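UDP-N-acetylglucosamine 3-dehydrogenase (Acidithiobacillus ferrooxidans, PDB 7BVJ) oxidises the 3-position hydroxyl of UDP-N-acetylglucosamine to a ketone with NAD(+), a step toward the diamino sugar found in the lipid A of some bacteria. Local coordinates at residues R16-K21 against H86-K91; Q20-I25 against D275-I280. All coordinates share one frame; numbering follows the deposited sequence.

Interaction 1 of 2, residues R16-K21 against H86-K91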
loop_
_atom_site.group_PDB
_atom_site.type_symbol
_atom_site.label_atom_id
_atom_site.label_comp_id
_atom_site.label_asym_id
_atom_site.label_seq_id
_atom_site.Cartn_x
_atom_site.Cartn_y
_atom_site.Cartn_z
ATOM N N ARG A 16 1.074 -3.944 15.534
ATOM C CA ARG A 16 0.653 -3.264 16.750
ATOM C C ARG A 16 -0.175 -2.018 16.438
ATOM O O ARG A 16 -1.187 -1.763 17.097
ATOM C CB ARG A 16 1.880 -2.915 17.588
ATOM C CG ARG A 16 1.594 -1.989 18.744
ATOM C CD ARG A 16 2.764 -1.959 19.740
ATOM N NE ARG A 16 2.630 -0.891 20.732
ATOM C CZ ARG A 16 2.970 0.377 20.516
ATOM N NH1 ARG A 16 3.461 0.746 19.335
ATOM N NH2 ARG A 16 2.816 1.280 21.478
ATOM N N PHE A 17 0.244 -1.225 15.446
ATOM C CA PHE A 17 -0.532 -0.048 15.048
ATOM C C PHE A 17 -1.911 -0.445 14.533
ATOM O O PHE A 17 -2.914 0.208 14.854
ATOM C CB PHE A 17 0.223 0.757 13.980
ATOM C CG PHE A 17 1.501 1.375 14.475
ATOM C CD1 PHE A 17 2.708 1.061 13.889
ATOM C CD2 PHE A 17 1.495 2.251 15.544
ATOM C CE1 PHE A 17 3.892 1.617 14.356
ATOM C CE2 PHE A 17 2.673 2.812 16.015
ATOM C CZ PHE A 17 3.872 2.491 15.424
ATOM N N HIS A 18 -1.975 -1.503 13.716
ATOM C CA HIS A 18 -3.280 -2.030 13.315
ATOM C C HIS A 18 -4.147 -2.308 14.536
ATOM O O HIS A 18 -5.340 -1.961 14.570
ATOM C CB HIS A 18 -3.135 -3.317 12.516
ATOM C CG HIS A 18 -2.830 -3.126 11.067
ATOM N ND1 HIS A 18 -3.700 -3.510 10.072
ATOM C CD2 HIS A 18 -1.717 -2.682 10.442
ATOM C CE1 HIS A 18 -3.146 -3.293 8.898
ATOM N NE2 HIS A 18 -1.944 -2.785 9.095
ATOM N N ALA A 19 -3.554 -2.960 15.543
ATOM C CA ALA A 19 -4.300 -3.334 16.745
ATOM C C ALA A 19 -4.797 -2.104 17.505
ATOM O O ALA A 19 -5.937 -2.087 17.999
ATOM C CB ALA A 19 -3.432 -4.216 17.649
ATOM N N GLN A 20 -3.957 -1.064 17.604
ATOM C CA GLN A 20 -4.386 0.177 18.254
ATOM C C GLN A 20 -5.604 0.765 17.551
ATOM O O GLN A 20 -6.570 1.187 18.208
ATOM C CB GLN A 20 -3.249 1.205 18.278
ATOM C CG GLN A 20 -2.008 0.787 19.070
ATOM C CD GLN A 20 -0.902 1.834 19.070
ATOM O OE1 GLN A 20 -0.933 2.799 18.297
ATOM N NE2 GLN A 20 0.081 1.652 19.946
ATOM N N LYS A 21 -5.581 0.790 16.212
ATOM C CA LYS A 21 -6.721 1.345 15.474
ATOM C C LYS A 21 -7.989 0.542 15.742
ATOM O O LYS A 21 -9.058 1.106 16.043
ATOM C CB LYS A 21 -6.429 1.387 13.965
ATOM C CG LYS A 21 -5.163 2.116 13.551
ATOM C CD LYS A 21 -4.825 3.252 14.509
ATOM C CE LYS A 21 -4.090 4.370 13.810
ATOM N NZ LYS A 21 -2.628 4.297 14.028
ATOM N N HIS A 86 -13.396 -12.134 7.426
ATOM C CA HIS A 86 -12.915 -11.148 6.456
ATOM C C HIS A 86 -11.476 -10.729 6.776
ATOM O O HIS A 86 -11.041 -10.752 7.936
ATOM C CB HIS A 86 -13.811 -9.911 6.449
ATOM C CG HIS A 86 -15.286 -10.199 6.394
ATOM N ND1 HIS A 86 -15.967 -10.419 5.215
ATOM C CD2 HIS A 86 -16.219 -10.243 7.373
ATOM C CE1 HIS A 86 -17.247 -10.623 5.474
ATOM N NE2 HIS A 86 -17.427 -10.509 6.775
ATOM N N CYS A 87 -10.734 -10.311 5.740
ATOM C CA CYS A 87 -9.291 -10.091 5.857
ATOM C C CYS A 87 -8.848 -8.774 5.236
ATOM O O CYS A 87 -9.161 -8.487 4.073
ATOM C CB CYS A 87 -8.511 -11.231 5.177
ATOM S SG CYS A 87 -8.689 -12.789 5.977
ATOM N N LEU A 88 -8.106 -7.991 6.009
ATOM C CA LEU A 88 -7.272 -6.909 5.492
ATOM C C LEU A 88 -5.809 -7.380 5.577
ATOM O O LEU A 88 -5.267 -7.554 6.675
ATOM C CB LEU A 88 -7.515 -5.612 6.278
ATOM C CG LEU A 88 -6.497 -4.469 6.191
ATOM C CD1 LEU A 88 -6.309 -4.017 4.745
ATOM C CD2 LEU A 88 -6.887 -3.301 7.077
ATOM N N ILE A 89 -5.177 -7.610 4.426
ATOM C CA ILE A 89 -3.808 -8.120 4.363
ATOM C C ILE A 89 -2.865 -6.954 4.112
ATOM O O ILE A 89 -3.072 -6.166 3.177
ATOM C CB ILE A 89 -3.658 -9.181 3.260
ATOM C CG1 ILE A 89 -4.602 -10.356 3.512
ATOM C CG2 ILE A 89 -2.194 -9.655 3.158
ATOM C CD1 ILE A 89 -4.581 -11.396 2.422
ATOM N N GLU A 90 -1.831 -6.830 4.939
ATOM C CA GLU A 90 -0.843 -5.788 4.680
ATOM C C GLU A 90 -0.208 -6.006 3.307
ATOM O O GLU A 90 -0.117 -7.131 2.810
ATOM C CB GLU A 90 0.211 -5.771 5.792
ATOM C CG GLU A 90 1.299 -4.699 5.681
ATOM C CD GLU A 90 0.755 -3.262 5.593
ATOM O OE1 GLU A 90 -0.226 -2.924 6.302
ATOM O OE2 GLU A 90 1.335 -2.465 4.816
ATOM N N LYS A 91 0.161 -4.908 2.651
ATOM C CA LYS A 91 0.875 -5.032 1.390
ATOM C C LYS A 91 2.304 -5.513 1.644
ATOM O O LYS A 91 2.901 -5.203 2.677
ATOM C CB LYS A 91 0.896 -3.698 0.642
ATOM C CG LYS A 91 1.682 -2.607 1.349
ATOM C CD LYS A 91 3.133 -2.524 0.855
ATOM C CE LYS A 91 3.924 -1.549 1.723
ATOM N NZ LYS A 91 5.326 -1.976 1.980
#

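Interaction 2 of 2, residues Q20-I25 against D275-I280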
loop_
_atom_site.group_PDB
_atom_site.type_symbol
_atom_site.label_atom_id
_atom_site.label_comp_id
_atom_site.label_asym_id
_atom_site.label_seq_id
_atom_site.Cartn_x
_atom_site.Cartn_y
_atom_site.Cartn_z
ATOM N N GLN A 20 -3.957 -1.064 17.604
ATOM C CA GLN A 20 -4.386 0.177 18.254
ATOM C C GLN A 20 -5.604 0.765 17.551
ATOM O O GLN A 20 -6.570 1.187 18.208
ATOM C CB GLN A 20 -3.249 1.205 18.278
ATOM C CG GLN A 20 -2.008 0.787 19.070
ATOM C CD GLN A 20 -0.902 1.834 19.070
ATOM O OE1 GLN A 20 -0.933 2.799 18.297
ATOM N NE2 GLN A 20 0.081 1.652 19.946
ATOM N N LYS A 21 -5.581 0.790 16.212
ATOM C CA LYS A 21 -6.721 1.345 15.474
ATOM C C LYS A 21 -7.989 0.542 15.742
ATOM O O LYS A 21 -9.058 1.106 16.043
ATOM C CB LYS A 21 -6.429 1.387 13.965
ATOM C CG LYS A 21 -5.163 2.116 13.551
ATOM C CD LYS A 21 -4.825 3.252 14.509
ATOM C CE LYS A 21 -4.090 4.370 13.810
ATOM N NZ LYS A 21 -2.628 4.297 14.028
ATOM N N TYR A 22 -7.894 -0.788 15.625
ATOM C CA TYR A 22 -9.084 -1.607 15.835
ATOM C C TYR A 22 -9.642 -1.406 17.233
ATOM O O TYR A 22 -10.864 -1.368 17.419
ATOM C CB TYR A 22 -8.780 -3.081 15.607
ATOM C CG TYR A 22 -8.709 -3.534 14.156
ATOM C CD1 TYR A 22 -9.849 -3.594 13.363
ATOM C CD2 TYR A 22 -7.510 -3.966 13.609
ATOM C CE1 TYR A 22 -9.790 -4.045 12.056
ATOM C CE2 TYR A 22 -7.436 -4.404 12.301
ATOM C CZ TYR A 22 -8.578 -4.444 11.530
ATOM O OH TYR A 22 -8.505 -4.875 10.228
ATOM N N ALA A 23 -8.765 -1.273 18.229
ATOM C CA ALA A 23 -9.238 -1.049 19.593
ATOM C C ALA A 23 -9.967 0.280 19.717
ATOM O O ALA A 23 -10.919 0.397 20.503
ATOM C CB ALA A 23 -8.072 -1.097 20.578
ATOM N N ALA A 24 -9.540 1.287 18.949
ATOM C CA ALA A 24 -10.230 2.569 19.026
ATOM C C ALA A 24 -11.579 2.573 18.302
ATOM O O ALA A 24 -12.487 3.304 18.712
ATOM C CB ALA A 24 -9.343 3.683 18.468
ATOM N N ILE A 25 -11.756 1.801 17.230
ATOM C CA ILE A 25 -12.946 1.982 16.401
ATOM C C ILE A 25 -13.850 0.757 16.323
ATOM O O ILE A 25 -14.822 0.775 15.561
ATOM C CB ILE A 25 -12.566 2.432 14.981
ATOM C CG1 ILE A 25 -11.994 1.247 14.203
ATOM C CG2 ILE A 25 -11.607 3.602 15.045
ATOM C CD1 ILE A 25 -11.547 1.638 12.840
ATOM N N ASP A 275 -12.365 2.016 6.514
ATOM C CA ASP A 275 -12.903 1.679 5.203
ATOM C C ASP A 275 -13.143 0.172 5.073
ATOM O O ASP A 275 -14.201 -0.260 4.599
ATOM C CB ASP A 275 -11.960 2.203 4.125
ATOM C CG ASP A 275 -12.477 1.957 2.739
ATOM O OD1 ASP A 275 -12.338 0.811 2.272
ATOM O OD2 ASP A 275 -13.019 2.898 2.109
ATOM N N PHE A 276 -12.166 -0.643 5.494
ATOM C CA PHE A 276 -12.315 -2.104 5.476
ATOM C C PHE A 276 -13.570 -2.545 6.245
ATOM O O PHE A 276 -14.394 -3.340 5.746
ATOM C CB PHE A 276 -11.010 -2.715 6.041
ATOM C CG PHE A 276 -11.062 -4.199 6.382
ATOM C CD1 PHE A 276 -11.457 -5.150 5.448
ATOM C CD2 PHE A 276 -10.632 -4.638 7.629
ATOM C CE1 PHE A 276 -11.461 -6.519 5.772
ATOM C CE2 PHE A 276 -10.651 -5.996 7.970
ATOM C CZ PHE A 276 -11.063 -6.942 7.033
ATOM N N LEU A 277 -13.754 -2.004 7.449
ATOM C CA LEU A 277 -14.886 -2.431 8.275
ATOM C C LEU A 277 -16.223 -1.916 7.714
ATOM O O LEU A 277 -17.249 -2.612 7.779
ATOM C CB LEU A 277 -14.676 -1.973 9.719
ATOM C CG LEU A 277 -13.459 -2.538 10.469
ATOM C CD1 LEU A 277 -13.403 -2.025 11.914
ATOM C CD2 LEU A 277 -13.468 -4.057 10.431
ATOM N N ASN A 278 -16.227 -0.713 7.141
ATOM C CA ASN A 278 -17.434 -0.222 6.483
ATOM C C ASN A 278 -17.773 -1.075 5.278
ATOM O O ASN A 278 -18.946 -1.326 5.007
ATOM C CB ASN A 278 -17.271 1.239 6.076
ATOM C CG ASN A 278 -17.247 2.159 7.263
ATOM O OD1 ASN A 278 -17.826 1.852 8.306
ATOM N ND2 ASN A 278 -16.572 3.286 7.127
ATOM N N ALA A 279 -16.762 -1.547 4.554
ATOM C CA ALA A 279 -17.042 -2.402 3.407
ATOM C C ALA A 279 -17.732 -3.679 3.849
ATOM O O ALA A 279 -18.674 -4.149 3.196
ATOM C CB ALA A 279 -15.753 -2.719 2.661
ATOM N N ILE A 280 -17.268 -4.265 4.955
ATOM C CA ILE A 280 -17.945 -5.460 5.465
ATOM C C ILE A 280 -19.387 -5.134 5.822
ATOM O O ILE A 280 -20.321 -5.835 5.411
ATOM C CB ILE A 280 -17.204 -6.052 6.677
ATOM C CG1 ILE A 280 -15.857 -6.634 6.263
ATOM C CG2 ILE A 280 -18.086 -7.110 7.356
ATOM C CD1 ILE A 280 -14.824 -6.713 7.406
#

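Interaction 1 of 2, residues R16-K21 against H86-K91
H18 reaches from helix 13-25 toward strand 86-90 and gives its ring N-H to the carboxylate of E90. From H18 NE2 to E90 OE1 the bond is 3.3 Å, on the long side, with an N-H...O angle of 151°. Its geometry differs at the two ends. On the histidine side OE1 sits at the ring edge, only slightly out of the ring plane, where the N-H points; on the glutamate side the donor comes almost straight on to the end of the C-O bond, and the carboxylate stands perpendicular to the imidazole. E90 gets there with CG anti to its backbone N (chi1 -178°) and a bend at chi2, which turns the acid toward the helix.

Two residues back along the strand, L88 also faces the helix. Its CD2 approaches H18 CE1 at 4.2 Å, from a direction oblique to the ring, the single apolar touch of the contact. Across the ring, ND1 is hydrogen-bonded to S65 OG, and L269 of helix 268-282 packs against the same histidine.

With both nitrogens engaged, the buried imidazole is likely to be restrained from flipping about CB-CG. E90 lies beside L14, an NAD(+)-binding residue, so the histidine probably helps to position an acid in the second shell of the dinucleotide site, and the negative charge of that acid would tend to stabilise positive charge on the ring.

Interaction 2 of 2, residues Q20-I25 against D275-I280
Y22 lays one edge of its ring along the methyls of L277, with CE1 4.0 Å from CD2 and the other methyl, CD1, nearly as close. Its hydroxyl goes further and meets a second residue of helix 268-282: OH lies 3.3 Å from F276 CE2, at the rim of the phenyl ring and near its plane, while the two side chains run roughly at right angles. With CG anti to its carbonyl carbon (chi1 -79°), the tyrosine extends past the leucine to the phenylalanine. The oxygen also hydrogen-bonds to S65 OG. Replacing Y22 with an alanine would probably open a gap beside L277 and F276 and leave S65 without this hydroxyl partner.

At the C-terminal end of helix 13-25, I25 CD1 adds a methyl-to-methyl touch, 4.2 Å from L277 CD1. The two helical segments cross at -53° with their axes 12.3 Å apart, a wide spacing that the long side chains bridge. F276 also rests on L88 of strand 86-90, and Y22 on V8 of strand 5-9. This is the layered packing of a Rossmann fold, helices laid over one face of a parallel sheet, here with a helix from late in the chain beside the first one.

Interactions 1 and 2 both use helix 13-25, H18 in one and Y22 and I25 in the other, and their centres are about 9 Å apart. Interaction 1 ties the helix down to strand 86-90 of the parallel sheet, 65 residues on; interaction 2 joins it to its neighbour, helix 268-282, some 250 residues on, after the chain has passed through the mixed eight-stranded sheet. The two touch directly: F276 CZ packs 3.3 Å from L88 N, and I280 CD1 meets H86 CB. The helices lie side by side over the same face of the sheet, so a late helix packs onto the nucleotide-binding domain and probably forms part of it, with interaction 1 nearer the bound NAD.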